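Ribosomal silencing factor RsfS (Chromobacterium violaceum, PDB 2ID1) probably acts as a ribosomal silencing factor that binds ribosomal protein uL14 and blocks joining of the 30S and 50S subunits, repressing translation. Local coordinates at residues A[6-19]-A[47-59]. Numbering follows the deposited sequence.
Sequences ISKLAIEALEDIKG and QVKALANSVQVKL
Ala13 packs against Val55 and Lys58 where helices 3-16 and 45-61 pass side by side on one face of the mixed four-stranded sheet of this alpha-beta fold of the Iojap/RsfS family. The segment axes run roughly antiparallel, at 139°, and approach to 8.1 Å, a closeness consistent with the small Ala13 facing helix 45-61. The tightly packed part lies toward the sheet. There Leu14 CD2 rests 3.5 Å from Val55 CG2, its side chain lying at about a right angle to that of Leu51, while Leu14 also reaches Ile38 and Val89 on the strands and Val55 reaches Val80. Farther along, Leu59 sends CD2 between Ile6 and Leu9.

The other flank is more open to solvent and partly polar. Lys58 fits as a knob among Leu9, Glu12, Ala13 and Asp16, its CD lying 3.5 Å from Leu9 CD1; bends at chi2 (-74°) and chi4 bring NZ back to Asp16 OD2 at 2.9 Å, a salt bridge on the syn side of the carboxylate. Glu12 OE1 joins this network only at long range. Ser54 OG donates to Ala13 O from above the carbonyl plane. Beyond the helix end, Ile17 lays CG1 on Ser54 CB. Gln47, whose OE1 accepts from Asp43 N, donates a bent hydrogen bond from NE2 to Ile17 O (3.1 Å, N-H...O 138°), nearly in line with the Ile17 C=O but tilted from the Gln47 amide plane.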
loop_
_atom_site.group_PDB
_atom_site.type_symbol
_atom_site.label_atom_id
_atom_site.label_comp_id
_atom_site.label_asym_id
_atom_site.label_seq_id
_atom_site.Cartn_x
_atom_site.Cartn_y
_atom_site.Cartn_z
ATOM N N ILE A 6 9.403 11.070 -0.462
ATOM C CA ILE A 6 8.122 10.728 0.156
ATOM C C ILE A 6 7.894 9.220 0.098
ATOM O O ILE A 6 7.220 8.646 0.954
ATOM C CB ILE A 6 6.964 11.431 -0.570
ATOM C CG1 ILE A 6 5.630 10.879 -0.089
ATOM C CG2 ILE A 6 7.084 11.223 -2.050
ATOM C CD1 ILE A 6 4.458 11.463 -0.827
ATOM N N SER A 7 8.466 8.590 -0.923
ATOM C CA SER A 7 8.345 7.158 -1.104
ATOM C C SER A 7 8.987 6.415 0.046
ATOM O O SER A 7 8.384 5.508 0.609
ATOM C CB SER A 7 9.019 6.732 -2.398
ATOM O OG SER A 7 9.047 5.319 -2.492
ATOM N N LYS A 8 10.216 6.796 0.384
ATOM C CA LYS A 8 10.953 6.155 1.473
ATOM C C LYS A 8 10.319 6.432 2.834
ATOM O O LYS A 8 10.483 5.665 3.784
ATOM C CB LYS A 8 12.409 6.634 1.482
ATOM C CG LYS A 8 13.218 6.117 2.679
ATOM C CD LYS A 8 14.714 6.372 2.512
ATOM C CE LYS A 8 15.272 5.655 1.280
ATOM N NZ LYS A 8 15.059 4.184 1.327
ATOM N N LEU A 9 9.604 7.548 2.908
ATOM C CA LEU A 9 8.915 7.972 4.117
ATOM C C LEU A 9 7.691 7.074 4.347
ATOM O O LEU A 9 7.390 6.685 5.479
ATOM C CB LEU A 9 8.484 9.430 3.950
ATOM C CG LEU A 9 8.328 10.301 5.199
ATOM C CD1 LEU A 9 7.195 9.770 6.066
ATOM C CD2 LEU A 9 9.643 10.310 5.972
ATOM N N ALA A 10 6.998 6.755 3.255
ATOM C CA ALA A 10 5.814 5.904 3.282
ATOM C C ALA A 10 6.213 4.467 3.574
ATOM O O ALA A 10 5.483 3.742 4.243
ATOM C CB ALA A 10 5.088 5.980 1.949
ATOM N N ILE A 11 7.372 4.060 3.068
ATOM C CA ILE A 11 7.861 2.705 3.272
ATOM C C ILE A 11 8.295 2.527 4.711
ATOM O O ILE A 11 7.875 1.587 5.386
ATOM C CB ILE A 11 9.036 2.392 2.324
ATOM C CG1 ILE A 11 8.522 2.336 0.881
ATOM C CG2 ILE A 11 9.707 1.087 2.711
ATOM C CD1 ILE A 11 9.561 1.933 -0.129
ATOM N N GLU A 12 9.129 3.437 5.191
ATOM C CA GLU A 12 9.605 3.374 6.567
ATOM C C GLU A 12 8.394 3.281 7.493
ATOM O O GLU A 12 8.387 2.494 8.446
ATOM C CB GLU A 12 10.432 4.629 6.893
ATOM C CG GLU A 12 11.039 4.651 8.304
ATOM C CD GLU A 12 11.855 5.916 8.592
ATOM O OE1 GLU A 12 11.254 7.017 8.624
ATOM O OE2 GLU A 12 13.094 5.803 8.785
ATOM N N ALA A 13 7.369 4.081 7.193
ATOM C CA ALA A 13 6.130 4.110 7.977
ATOM C C ALA A 13 5.462 2.738 8.017
ATOM O O ALA A 13 4.939 2.322 9.044
ATOM C CB ALA A 13 5.172 5.134 7.391
ATOM N N LEU A 14 5.473 2.048 6.884
ATOM C CA LEU A 14 4.896 0.725 6.806
ATOM C C LEU A 14 5.755 -0.228 7.634
ATOM O O LEU A 14 5.261 -1.225 8.157
ATOM C CB LEU A 14 4.848 0.272 5.349
ATOM C CG LEU A 14 3.873 1.039 4.451
ATOM C CD1 LEU A 14 4.306 0.962 3.011
ATOM C CD2 LEU A 14 2.473 0.471 4.622
ATOM N N GLU A 15 7.045 0.080 7.756
ATOM C CA GLU A 15 7.949 -0.761 8.534
ATOM C C GLU A 15 7.801 -0.531 10.042
ATOM O O GLU A 15 8.144 -1.392 10.841
ATOM C CB GLU A 15 9.408 -0.512 8.134
ATOM C CG GLU A 15 9.752 -0.818 6.686
ATOM C CD GLU A 15 11.265 -0.935 6.462
ATOM O OE1 GLU A 15 11.709 -1.050 5.288
ATOM O OE2 GLU A 15 12.013 -0.920 7.468
ATOM N N ASP A 16 7.306 0.634 10.433
ATOM C CA ASP A 16 7.135 0.904 11.850
ATOM C C ASP A 16 6.107 -0.044 12.452
ATOM O O ASP A 16 6.151 -0.310 13.648
ATOM C CB ASP A 16 6.694 2.351 12.096
ATOM C CG ASP A 16 7.636 3.373 11.470
ATOM O OD1 ASP A 16 8.876 3.154 11.495
ATOM O OD2 ASP A 16 7.125 4.408 10.971
ATOM N N ILE A 17 5.172 -0.536 11.639
ATOM C CA ILE A 17 4.159 -1.470 12.130
ATOM C C ILE A 17 4.370 -2.839 11.475
ATOM O O ILE A 17 3.425 -3.490 11.064
ATOM C CB ILE A 17 2.700 -0.983 11.831
ATOM C CG1 ILE A 17 2.580 0.536 12.017
ATOM C CG2 ILE A 17 1.716 -1.682 12.770
ATOM C CD1 ILE A 17 2.905 1.043 13.415
ATOM N N LYS A 18 5.621 -3.267 11.387
ATOM C CA LYS A 18 5.975 -4.559 10.804
ATOM C C LYS A 18 5.137 -4.976 9.592
ATOM O O LYS A 18 4.385 -5.958 9.643
ATOM C CB LYS A 18 5.912 -5.652 11.876
ATOM C CG LYS A 18 6.773 -5.359 13.102
ATOM C CD LYS A 18 8.211 -5.120 12.714
ATOM C CE LYS A 18 9.063 -4.726 13.896
ATOM N NZ LYS A 18 10.398 -4.253 13.390
ATOM N N GLY A 19 5.275 -4.223 8.502
ATOM C CA GLY A 19 4.544 -4.530 7.283
ATOM C C GLY A 19 5.220 -5.670 6.543
ATOM O O GLY A 19 6.448 -5.725 6.452
ATOM N N GLN A 47 -3.897 -4.881 11.769
ATOM C CA GLN A 47 -2.587 -4.488 11.273
ATOM C C GLN A 47 -2.697 -3.680 9.992
ATOM O O GLN A 47 -1.955 -2.733 9.776
ATOM C CB GLN A 47 -1.710 -5.709 11.001
ATOM C CG GLN A 47 -0.221 -5.388 11.107
ATOM C CD GLN A 47 0.650 -6.284 10.255
ATOM O OE1 GLN A 47 0.367 -7.471 10.087
ATOM N NE2 GLN A 47 1.729 -5.722 9.727
ATOM N N VAL A 48 -3.618 -4.068 9.131
ATOM C CA VAL A 48 -3.787 -3.362 7.895
ATOM C C VAL A 48 -4.153 -1.915 8.133
ATOM O O VAL A 48 -3.581 -1.018 7.525
ATOM C CB VAL A 48 -4.875 -3.996 7.074
ATOM C CG1 VAL A 48 -5.093 -3.196 5.800
ATOM C CG2 VAL A 48 -4.479 -5.420 6.754
ATOM N N LYS A 49 -5.125 -1.697 9.011
ATOM C CA LYS A 49 -5.578 -0.362 9.336
ATOM C C LYS A 49 -4.498 0.428 10.056
ATOM O O LYS A 49 -4.423 1.647 9.914
ATOM C CB LYS A 49 -6.843 -0.445 10.181
ATOM C CG LYS A 49 -8.071 -0.857 9.374
ATOM C CD LYS A 49 -9.179 -1.484 10.238
ATOM C CE LYS A 49 -9.875 -0.472 11.135
ATOM N NZ LYS A 49 -10.849 -1.197 11.994
ATOM N N ALA A 50 -3.657 -0.264 10.821
ATOM C CA ALA A 50 -2.566 0.387 11.545
ATOM C C ALA A 50 -1.492 0.821 10.549
ATOM O O ALA A 50 -0.922 1.900 10.663
ATOM C CB ALA A 50 -1.972 -0.569 12.575
ATOM N N LEU A 51 -1.216 -0.039 9.577
ATOM C CA LEU A 51 -0.233 0.266 8.551
ATOM C C LEU A 51 -0.764 1.471 7.763
ATOM O O LEU A 51 -0.021 2.414 7.484
ATOM C CB LEU A 51 -0.031 -0.944 7.623
ATOM C CG LEU A 51 0.651 -2.202 8.195
ATOM C CD1 LEU A 51 0.343 -3.398 7.317
ATOM C CD2 LEU A 51 2.158 -1.983 8.309
ATOM N N ALA A 52 -2.054 1.441 7.425
ATOM C CA ALA A 52 -2.681 2.532 6.696
ATOM C C ALA A 52 -2.595 3.809 7.529
ATOM O O ALA A 52 -2.268 4.867 7.008
ATOM C CB ALA A 52 -4.121 2.207 6.402
ATOM N N ASN A 53 -2.879 3.718 8.824
ATOM C CA ASN A 53 -2.818 4.902 9.660
ATOM C C ASN A 53 -1.408 5.419 9.774
ATOM O O ASN A 53 -1.165 6.616 9.643
ATOM C CB ASN A 53 -3.358 4.632 11.065
ATOM C CG ASN A 53 -4.892 4.634 11.126
ATOM O OD1 ASN A 53 -5.560 5.415 10.430
ATOM N ND2 ASN A 53 -5.450 3.777 11.981
ATOM N N SER A 54 -0.466 4.521 10.024
ATOM C CA SER A 54 0.935 4.923 10.150
ATOM C C SER A 54 1.393 5.695 8.906
ATOM O O SER A 54 2.079 6.707 9.014
ATOM C CB SER A 54 1.818 3.695 10.361
ATOM O OG SER A 54 3.142 4.086 10.654
ATOM N N VAL A 55 1.014 5.221 7.726
ATOM C CA VAL A 55 1.405 5.913 6.517
ATOM C C VAL A 55 0.847 7.325 6.468
ATOM O O VAL A 55 1.528 8.246 6.027
ATOM C CB VAL A 55 0.934 5.186 5.261
ATOM C CG1 VAL A 55 1.123 6.076 4.037
ATOM C CG2 VAL A 55 1.706 3.899 5.101
ATOM N N GLN A 56 -0.390 7.515 6.904
ATOM C CA GLN A 56 -0.953 8.855 6.857
ATOM C C GLN A 56 -0.326 9.754 7.907
ATOM O O GLN A 56 0.093 10.866 7.603
ATOM C CB GLN A 56 -2.465 8.822 7.053
ATOM C CG GLN A 56 -3.247 8.263 5.894
ATOM C CD GLN A 56 -4.734 8.222 6.195
ATOM O OE1 GLN A 56 -5.362 9.258 6.437
ATOM N NE2 GLN A 56 -5.304 7.022 6.196
ATOM N N VAL A 57 -0.240 9.276 9.140
ATOM C CA VAL A 57 0.331 10.100 10.197
ATOM C C VAL A 57 1.779 10.505 9.944
ATOM O O VAL A 57 2.207 11.581 10.364
ATOM C CB VAL A 57 0.256 9.400 11.550
ATOM C CG1 VAL A 57 0.791 10.319 12.633
ATOM C CG2 VAL A 57 -1.175 9.020 11.840
ATOM N N LYS A 58 2.516 9.641 9.257
ATOM C CA LYS A 58 3.919 9.885 8.940
ATOM C C LYS A 58 4.082 10.926 7.834
ATOM O O LYS A 58 4.919 11.825 7.936
ATOM C CB LYS A 58 4.593 8.575 8.519
ATOM C CG LYS A 58 5.636 8.056 9.496
ATOM C CD LYS A 58 6.912 8.872 9.431
ATOM C CE LYS A 58 7.819 8.556 10.608
ATOM N NZ LYS A 58 8.167 7.111 10.671
ATOM N N LEU A 59 3.285 10.797 6.776
ATOM C CA LEU A 59 3.345 11.738 5.668
ATOM C C LEU A 59 2.787 13.102 6.067
ATOM O O LEU A 59 3.114 14.109 5.448
ATOM C CB LEU A 59 2.563 11.209 4.467
ATOM C CG LEU A 59 3.073 9.922 3.839
ATOM C CD1 LEU A 59 2.146 9.515 2.721
ATOM C CD2 LEU A 59 4.477 10.121 3.324
#